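Lipase (Streptomyces rimosus, PDB 5MAL) hydrolyses triacylglycerols and other esters, preferring medium-length acyl chains, as a secreted monomeric GDSL-family serine esterase that also acts on palmitoyl-CoA. Local coordinates at residues 22-26 and 27-31; 194-197 and 198-201; 218-221 and 222-225. All blocks are in the same frame, centred on the assembly; numbering follows the deposited sequence.

Contact 1: residues 22-26 and 27-31; sequences SSSGS and CKRST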
loop_
_atom_site.group_PDB
_atom_site.type_symbol
_atom_site.label_atom_id
_atom_site.label_comp_id
_atom_site.label_asym_id
_atom_site.label_seq_id
_atom_site.Cartn_x
_atom_site.Cartn_y
_atom_site.Cartn_z
ATOM N N SER A 22 -0.147 -20.309 0.449
ATOM C CA SER A 22 1.155 -20.895 0.763
ATOM C C SER A 22 2.146 -20.778 -0.399
ATOM O O SER A 22 3.346 -20.627 -0.173
ATOM C CB SER A 22 1.011 -22.365 1.191
ATOM O OG SER A 22 0.190 -23.105 0.304
ATOM N N SER A 23 1.651 -20.808 -1.635
ATOM C CA SER A 23 2.536 -20.760 -2.805
ATOM C C SER A 23 3.202 -19.400 -3.029
ATOM O O SER A 23 4.189 -19.296 -3.763
ATOM C CB SER A 23 1.773 -21.147 -4.070
ATOM O OG SER A 23 0.823 -20.155 -4.408
ATOM N N SER A 24 2.670 -18.354 -2.412
ATOM C CA SER A 24 3.214 -17.015 -2.631
ATOM C C SER A 24 4.542 -16.831 -1.900
ATOM O O SER A 24 5.219 -15.837 -2.076
ATOM C CB SER A 24 2.219 -15.939 -2.185
ATOM O OG SER A 24 1.974 -15.997 -0.791
ATOM N N GLY A 25 4.916 -17.805 -1.086
ATOM C CA GLY A 25 6.159 -17.713 -0.347
ATOM C C GLY A 25 6.219 -16.459 0.497
ATOM O O GLY A 25 5.240 -16.061 1.135
ATOM N N SER A 26 7.363 -15.799 0.464
ATOM C CA SER A 26 7.578 -14.636 1.301
ATOM C C SER A 26 6.744 -13.437 0.845
ATOM O O SER A 26 6.727 -12.407 1.511
ATOM C CB SER A 26 9.055 -14.265 1.309
ATOM O OG SER A 26 9.463 -13.809 0.040
ATOM N N CYS A 27 6.059 -13.567 -0.287
ATOM C CA CYS A 27 5.221 -12.476 -0.773
ATOM C C CYS A 27 4.062 -12.209 0.175
ATOM O O CYS A 27 3.559 -11.093 0.230
ATOM C CB CYS A 27 4.695 -12.781 -2.175
ATOM S SG CYS A 27 5.935 -12.563 -3.447
ATOM N N LYS A 28 3.652 -13.240 0.920
ATOM C CA LYS A 28 2.598 -13.120 1.909
ATOM C C LYS A 28 1.332 -12.552 1.276
ATOM O O LYS A 28 0.805 -11.543 1.714
ATOM C CB LYS A 28 3.058 -12.245 3.081
ATOM C CG LYS A 28 3.933 -12.961 4.098
ATOM C CD LYS A 28 3.126 -13.937 4.929
ATOM C CE LYS A 28 3.982 -14.532 6.042
ATOM N NZ LYS A 28 3.280 -15.651 6.729
ATOM N N ARG A 29 0.867 -13.197 0.217
ATOM C CA ARG A 29 -0.390 -12.806 -0.400
ATOM C C ARG A 29 -1.572 -13.410 0.336
ATOM O O ARG A 29 -1.840 -14.609 0.256
ATOM C CB ARG A 29 -0.415 -13.202 -1.871
ATOM C CG ARG A 29 0.480 -12.279 -2.705
ATOM C CD ARG A 29 0.337 -12.536 -4.198
ATOM N NE ARG A 29 1.009 -13.753 -4.646
ATOM C CZ ARG A 29 2.257 -13.818 -5.111
ATOM N NH1 ARG A 29 3.010 -12.737 -5.175
ATOM N NH2 ARG A 29 2.754 -14.991 -5.509
ATOM N N SER A 30 -2.284 -12.539 1.035
ATOM C CA SER A 30 -3.408 -12.918 1.860
ATOM C C SER A 30 -4.682 -13.108 1.061
ATOM O O SER A 30 -4.969 -12.316 0.167
ATOM C CB SER A 30 -3.630 -11.842 2.916
ATOM O OG SER A 30 -4.899 -11.997 3.510
ATOM N N THR A 31 -5.467 -14.129 1.394
ATOM C CA THR A 31 -6.777 -14.278 0.770
ATOM C C THR A 31 -7.756 -13.235 1.305
ATOM O O THR A 31 -8.859 -13.072 0.766
ATOM C CB THR A 31 -7.362 -15.693 0.982
ATOM O OG1 THR A 31 -7.661 -15.888 2.364
ATOM C CG2 THR A 31 -6.376 -16.733 0.537
HETATM O O HOH W 1 0.749 -17.236 -5.518
#
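S24 and R29 meet side chain to side chain where the chain folds back on itself in the loop between helices 10-13 and 34-40. The CB of S24 lies over one face of the R29 guanidinium, 3.5 Å from R29 NE and 3.5 Å from R29 NH2, so the fit is apolar carbon against a flat cation rather than a polar pairing. A kink at chi3 (-75°) in the arginine chain, which is otherwise extended at chi2, turns the guanidinium back over the serine. The hydroxyl of S24 sits between its own N and carbonyl carbon (chi1 64°), and from there OG accepts the backbone N of R29 at 3.2 Å in a nearly straight bond (162°). The same OG is also hydrogen-bonded to the carbonyl of D21, which leaves this buried hydroxyl with partners on both the giving and the receiving side.

In the same turn, the backbone winds tightly: C27 N reaches S24 O at 3.0 Å and K28 N reaches G25 O at 3.2 Å. The positive phi of G25 suits glycine at this bend.

The solvent side is looser: a single water joins S23 and R29, lying in the guanidinium plane at its edge, 3.0 Å from R29 NH2 and 3.1 Å from S23 OG. S26 is exposed, with only its CB and OG near the following backbone, and K28 leads away from the turn to pack on V15 and Y20.

R29 NH1 is bonded to the carbonyl of A51, and C27 is joined by a disulfide to C52. Covalent and polar links thus tie one turn to the same neighbouring loop, which would probably restrict its movement in a secreted enzyme.

Contact 2: residues 194-197 and 198-201; sequences GHEL and CSGA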
loop_
_atom_site.group_PDB
_atom_site.type_symbol
_atom_site.label_atom_id
_atom_site.label_comp_id
_atom_site.label_asym_id
_atom_site.label_seq_id
_atom_site.Cartn_x
_atom_site.Cartn_y
_atom_site.Cartn_z
ATOM N N GLY A 194 -10.964 7.538 11.090
ATOM C CA GLY A 194 -11.733 6.978 12.186
ATOM C C GLY A 194 -11.222 5.601 12.535
ATOM O O GLY A 194 -11.693 4.966 13.479
ATOM N N HIS A 195 -10.224 5.145 11.784
ATOM C CA HIS A 195 -9.677 3.804 11.985
ATOM C C HIS A 195 -8.163 3.780 11.898
ATOM O O HIS A 195 -7.567 2.747 11.597
ATOM C CB HIS A 195 -10.277 2.835 10.968
ATOM C CG HIS A 195 -11.757 2.698 11.108
ATOM N ND1 HIS A 195 -12.335 2.009 12.152
ATOM C CD2 HIS A 195 -12.775 3.199 10.372
ATOM C CE1 HIS A 195 -13.651 2.072 12.042
ATOM N NE2 HIS A 195 -13.944 2.793 10.975
ATOM N N GLU A 196 -7.553 4.923 12.184
ATOM C CA GLU A 196 -6.106 5.005 12.288
ATOM C C GLU A 196 -5.666 4.405 13.617
ATOM O O GLU A 196 -6.492 4.086 14.462
ATOM C CB GLU A 196 -5.651 6.459 12.188
ATOM C CG GLU A 196 -6.267 7.230 11.022
ATOM C CD GLU A 196 -7.548 7.977 11.391
ATOM O OE1 GLU A 196 -8.259 7.575 12.338
ATOM O OE2 GLU A 196 -7.838 8.996 10.724
ATOM N N LEU A 197 -4.372 4.215 13.793
ATOM C CA LEU A 197 -3.872 3.952 15.122
ATOM C C LEU A 197 -4.259 5.156 15.978
ATOM O O LEU A 197 -4.291 6.288 15.479
ATOM C CB LEU A 197 -2.365 3.718 15.107
ATOM C CG LEU A 197 -1.965 2.468 14.330
ATOM C CD1 LEU A 197 -0.456 2.333 14.248
ATOM C CD2 LEU A 197 -2.561 1.219 14.980
ATOM N N CYS A 198 -4.598 4.882 17.237
ATOM C CA CYS A 198 -5.048 5.876 18.222
ATOM C C CYS A 198 -6.457 6.385 17.948
ATOM O O CYS A 198 -6.921 7.316 18.607
ATOM C CB CYS A 198 -4.100 7.071 18.295
ATOM S SG CYS A 198 -2.381 6.626 18.519
ATOM N N SER A 199 -7.148 5.781 16.993
ATOM C CA SER A 199 -8.516 6.211 16.702
ATOM C C SER A 199 -9.512 5.583 17.664
ATOM O O SER A 199 -10.645 6.049 17.791
ATOM C CB SER A 199 -8.907 5.829 15.291
ATOM O OG SER A 199 -8.978 4.419 15.220
ATOM N N GLY A 200 -9.096 4.501 18.308
ATOM C CA GLY A 200 -9.984 3.726 19.162
ATOM C C GLY A 200 -10.634 2.614 18.362
ATOM O O GLY A 200 -11.284 1.720 18.903
ATOM N N ALA A 201 -10.465 2.680 17.049
ATOM C CA ALA A 201 -11.009 1.656 16.167
ATOM C C ALA A 201 -10.009 1.269 15.079
ATOM O O ALA A 201 -10.354 1.297 13.891
ATOM C CB ALA A 201 -12.303 2.152 15.533
#
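A type II beta turn from E196 to S199, followed at once by an ST turn at S199, shapes this surface loop between helices 189-192 and 219-232. The two turns share S199. S199 OG donates to E196 O at 2.6 Å, in the carbonyl plane and on a lone pair, and it accepts A201 N at 2.9 Å. With chi1 at 67°, the hydroxyl lies between the backbone N and carbonyl carbon of its own residue, from where it can serve both neighbours. E196 O takes a second donor, S199 N at 3.1 Å, which comes from well above the carbonyl plane, so this oxygen is gripped by two bonds of different direction.

The loop is closed by H195. Its ND1 gives a 2.7 Å bond to A201 O, which lies at the ring edge only 8° out of the ring plane; the bond therefore places the proton on ND1. The methyl of A201 approaches the same nitrogen at 3.4 Å, and W203 stacks on the imidazole. A leucine in place of this histidine would probably leave A201 O without this donor and W203 without its stacked ring.

E196 OE1 receives G194 N at 3.0 Å from above the carboxylate plane. Within the turn, C198 forms a disulfide with C151, and the positive phi of C198 (73°) is the value expected at the third position of a type II turn.

Contact 3: residues 218-221 and 222-225; sequences TANG and QSKG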
loop_
_atom_site.group_PDB
_atom_site.type_symbol
_atom_site.label_atom_id
_atom_site.label_comp_id
_atom_site.label_asym_id
_atom_site.label_seq_id
_atom_site.Cartn_x
_atom_site.Cartn_y
_atom_site.Cartn_z
ATOM N N THR A 218 -5.194 -4.487 9.167
ATOM C CA THR A 218 -5.772 -5.695 9.715
ATOM C C THR A 218 -6.672 -6.315 8.658
ATOM O O THR A 218 -6.846 -5.747 7.578
ATOM C CB THR A 218 -6.592 -5.392 10.955
ATOM O OG1 THR A 218 -7.719 -4.585 10.571
ATOM C CG2 THR A 218 -5.746 -4.636 11.977
ATOM N N ALA A 219 -7.279 -7.459 8.979
ATOM C CA ALA A 219 -8.253 -8.049 8.076
ATOM C C ALA A 219 -9.391 -7.063 7.812
ATOM O O ALA A 219 -9.848 -6.924 6.683
ATOM C CB ALA A 219 -8.801 -9.356 8.656
ATOM N N ASN A 220 -9.817 -6.367 8.866
ATOM C CA ASN A 220 -10.892 -5.383 8.771
ATOM C C ASN A 220 -10.431 -4.207 7.895
ATOM O O ASN A 220 -11.202 -3.665 7.105
ATOM C CB ASN A 220 -11.315 -4.908 10.177
ATOM C CG ASN A 220 -12.711 -4.292 10.196
ATOM O OD1 ASN A 220 -13.360 -4.184 9.163
ATOM N ND2 ASN A 220 -13.182 -3.903 11.377
ATOM N N GLY A 221 -9.166 -3.838 8.040
ATOM C CA GLY A 221 -8.569 -2.789 7.222
ATOM C C GLY A 221 -8.541 -3.153 5.752
ATOM O O GLY A 221 -8.741 -2.308 4.888
ATOM N N GLN A 222 -8.293 -4.419 5.445
ATOM C CA GLN A 222 -8.287 -4.808 4.048
ATOM C C GLN A 222 -9.703 -4.836 3.496
ATOM O O GLN A 222 -9.952 -4.362 2.391
ATOM C CB GLN A 222 -7.616 -6.164 3.870
ATOM C CG GLN A 222 -6.102 -6.120 3.983
ATOM C CD GLN A 222 -5.461 -5.411 2.793
ATOM O OE1 GLN A 222 -6.084 -5.255 1.737
ATOM N NE2 GLN A 222 -4.214 -4.981 2.963
ATOM N N SER A 223 -10.628 -5.383 4.275
ATOM C CA SER A 223 -11.976 -5.636 3.786
ATOM C C SER A 223 -12.830 -4.377 3.754
ATOM O O SER A 223 -13.703 -4.241 2.897
ATOM C CB SER A 223 -12.657 -6.714 4.640
ATOM O OG SER A 223 -12.875 -6.269 5.963
ATOM N N LYS A 224 -12.569 -3.436 4.657
ATOM C CA LYS A 224 -13.378 -2.220 4.684
ATOM C C LYS A 224 -12.608 -0.935 4.511
ATOM O O LYS A 224 -13.207 0.130 4.368
ATOM C CB LYS A 224 -14.159 -2.144 5.969
ATOM C CG LYS A 224 -15.367 -3.009 5.914
ATOM C CD LYS A 224 -15.546 -3.594 7.254
ATOM C CE LYS A 224 -15.879 -2.530 8.276
ATOM N NZ LYS A 224 -16.343 -3.110 9.569
ATOM N N GLY A 225 -11.285 -1.028 4.548
ATOM C CA GLY A 225 -10.461 0.126 4.264
ATOM C C GLY A 225 -10.068 0.076 2.801
ATOM O O GLY A 225 -10.510 0.904 2.007
#
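N220 and K224 meet one turn apart on the outer surface of helix 219-232. The asparagine CG stands opposite its own backbone N (chi1 -160°), and with chi2 near zero OD1 is carried toward the lysine. OD1 then lies against the aliphatic end of K224, 3.0 Å from K224 CD and 3.1 Å from K224 CE. Bends at chi2 and chi3 (66°) fold the lysine chain back toward the asparagine, leaving K224 NZ 3.2 Å from N220 OD1. Both residues also touch W203.

The segment is the first turns of the helix, with T218 as N-cap: T218 OG1, placed between its own backbone N and carbonyl carbon, accepts G221 N at 3.0 Å in a fairly straight bond. Inside the helix, Q222 N bonds to T218 O, S223 N to A219 O, and K224 N to N220 O at 2.8 Å, whereas the 2.9 Å bond from G225 N to G221 O is bent to 127° and weak. G225 itself has little room for a side chain, since a CB would clash with G221 O.

S223 OG lies between its own N and carbonyl carbon, 3.2 Å from A219 O and 3.3 Å from N220 O, close to two helix carbonyls. Q222 takes a different course: bent at chi2, it leads its amide away from the neighbouring turn, where OE1 accepts Y34 N and NE2 is hydrogen-bonded to Y11 O.

Overall arrangement
Along the chain the three contacts come in series: contact 1 in the loop between helices 10-13 and 34-40, contact 2 in the loop after helix 189-192, and contact 3 at the start of helix 219-232. Contacts 1 and 2 are far apart, with centres 27 Å from each other, while contact 3 lies between, its centre 17 Å from contact 1 and 13 Å from contact 2; nearest atoms are about 6 Å away in both cases. W203 bridges contacts 2 and 3. K28 and Q222 each come within about 7 to 9 Å of the nucleophile S10 and of H216, measured between side chains, placing contacts 1 and 3 beside the active site of the parallel-sheet SGNH hydrolase fold.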